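Local coordinates for protein glucosamine kinase (Streptacidiphilus jiangxiensis, PDB 6HWJ) that phosphorylates D-glucosamine to D-glucosamine 6-phosphate with ATP and magnesium, and acts more weakly on glucose, at residues 300-305 and 343-348. Numbering follows the deposited sequence.
Sequences DFHVGQ and TASLDH. With MG (magnesium ion), chain C.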
# COMPACT_ATOMS: atom_id res chain seq x y z
N ASP A 300 -1.18 4.72 -0.97
CA ASP A 300 0.11 4.56 -1.65
C ASP A 300 -0.19 4.02 -3.04
O ASP A 300 0.32 2.97 -3.46
CB ASP A 300 1.04 3.65 -0.85
CG ASP A 300 2.43 3.56 -1.45
OD1 ASP A 300 2.87 4.52 -2.11
OD2 ASP A 300 3.08 2.51 -1.27
N PHE A 301 -1.07 4.72 -3.76
CA PHE A 301 -1.78 4.18 -4.91
C PHE A 301 -1.07 4.59 -6.19
O PHE A 301 -0.88 5.79 -6.44
CB PHE A 301 -3.23 4.69 -4.88
CG PHE A 301 -4.18 3.92 -5.75
CD1 PHE A 301 -4.34 2.56 -5.59
CD2 PHE A 301 -4.95 4.57 -6.69
CE1 PHE A 301 -5.23 1.86 -6.38
CE2 PHE A 301 -5.84 3.87 -7.48
CZ PHE A 301 -5.98 2.51 -7.31
N HIS A 302 -0.67 3.60 -6.98
CA HIS A 302 0.02 3.83 -8.25
C HIS A 302 -0.00 2.51 -9.01
O HIS A 302 -0.44 1.48 -8.49
CB HIS A 302 1.45 4.34 -8.02
CG HIS A 302 2.30 3.42 -7.19
ND1 HIS A 302 2.90 2.31 -7.70
CD2 HIS A 302 2.65 3.47 -5.88
CE1 HIS A 302 3.59 1.70 -6.75
NE2 HIS A 302 3.45 2.39 -5.63
N VAL A 303 0.48 2.55 -10.26
CA VAL A 303 0.29 1.39 -11.13
C VAL A 303 1.05 0.18 -10.60
O VAL A 303 0.72 -0.95 -10.93
CB VAL A 303 0.73 1.68 -12.59
CG1 VAL A 303 -0.04 2.84 -13.15
CG2 VAL A 303 2.24 1.90 -12.67
N GLY A 304 2.11 0.41 -9.83
CA GLY A 304 2.84 -0.71 -9.23
C GLY A 304 2.05 -1.49 -8.21
O GLY A 304 2.50 -2.57 -7.81
N GLN A 305 0.92 -0.96 -7.75
CA GLN A 305 0.07 -1.64 -6.78
C GLN A 305 -1.06 -2.40 -7.46
O GLN A 305 -1.94 -2.92 -6.78
CB GLN A 305 -0.53 -0.66 -5.78
CG GLN A 305 0.46 0.35 -5.18
CD GLN A 305 1.44 -0.29 -4.22
OE1 GLN A 305 1.84 -1.45 -4.39
NE2 GLN A 305 1.84 0.47 -3.19
N THR A 343 -3.17 8.90 -11.49
CA THR A 343 -3.02 9.67 -12.72
C THR A 343 -1.58 10.12 -12.90
O THR A 343 -1.06 10.13 -14.02
CB THR A 343 -3.96 10.88 -12.75
OG1 THR A 343 -3.69 11.73 -11.63
CG2 THR A 343 -5.42 10.45 -12.73
N ALA A 344 -0.92 10.53 -11.81
CA ALA A 344 0.51 10.81 -11.88
C ALA A 344 1.28 9.56 -12.36
O ALA A 344 2.14 9.65 -13.24
CB ALA A 344 1.04 11.25 -10.52
N SER A 345 0.98 8.41 -11.76
CA SER A 345 1.65 7.17 -12.14
C SER A 345 1.47 6.86 -13.63
O SER A 345 2.43 6.45 -14.30
CB SER A 345 1.11 6.02 -11.29
OG SER A 345 1.89 4.86 -11.43
N LEU A 346 0.27 7.07 -14.16
CA LEU A 346 0.04 6.83 -15.59
C LEU A 346 0.86 7.77 -16.45
O LEU A 346 1.45 7.36 -17.46
CB LEU A 346 -1.45 6.99 -15.91
CG LEU A 346 -2.35 5.90 -15.32
CD1 LEU A 346 -3.80 6.23 -15.48
CD2 LEU A 346 -2.04 4.55 -15.94
N ASP A 347 0.91 9.05 -16.07
CA ASP A 347 1.81 9.99 -16.74
C ASP A 347 3.24 9.46 -16.73
O ASP A 347 3.93 9.44 -17.76
CB ASP A 347 1.71 11.35 -16.05
CG ASP A 347 2.47 12.43 -16.76
OD1 ASP A 347 3.66 12.25 -17.06
OD2 ASP A 347 1.88 13.49 -17.00
N HIS A 348 3.70 9.01 -15.56
CA HIS A 348 5.09 8.56 -15.42
C HIS A 348 5.38 7.31 -16.27
O HIS A 348 6.51 7.16 -16.78
CB HIS A 348 5.39 8.29 -13.96
CG HIS A 348 5.18 9.49 -13.09
ND1 HIS A 348 5.09 9.42 -11.72
CD2 HIS A 348 5.01 10.80 -13.41
CE1 HIS A 348 4.89 10.64 -11.22
NE2 HIS A 348 4.85 11.49 -12.23
MG MG C . 3.55 -2.26 -3.52
O HOH W 1 4.27 -2.45 -5.60
O HOH W 2 2.80 -4.11 -3.95
O HOH W 3 5.25 -3.54 -3.11
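The loop that carries the glucosamine-binding Asp300 and the magnesium ligand Gln305 is pinned to helix 335-356 where Ser345 meets His302 and Val303. The Ser345 hydroxyl carries the contact. Its OG lies anti to the backbone N (chi1 -169°), which extends it from the helix toward the loop. There it accepts a nearly straight hydrogen bond from Val303 N, 2.9 Å from OG with an N-H...O angle of 174°. The bond satisfies a buried amide at the start of the short 3-10 turn 303-305. The same oxygen packs tightly against the valine side chain, with Ser345 OG 3.2 Å from Val303 CG2. His302 CB lies 3.5 Å from Ser345 OG, while the imidazole leads away from the helix. Val303 CG1 also touches Leu346 CD2 at 3.8 Å, the two side chains crossing at a slant. Trp195 of helix 194-207 packs on both Val303 and Ser345.

Beyond the anchor, the loop turns toward the active site. Gln305 CG sits over one face of the His302 ring. The Gln305 amide is used at both ends: OE1 binds magnesium at 2.1 Å, and NE2 donates to Asp300 O at 2.9 Å. The two bonds together fix the rotation of the amide. Asp317 OD2 binds the same ion, and water 1 links the metal to Gly304 O. Asp300 precedes the 3-10 turn and Gln305 ends it. The sequence DFHVGQ, preceded by His298, is consistent with the catalytic loop of aminoglycoside phosphotransferase-like kinases, with Gln305 where those enzymes usually have a metal-binding asparagine.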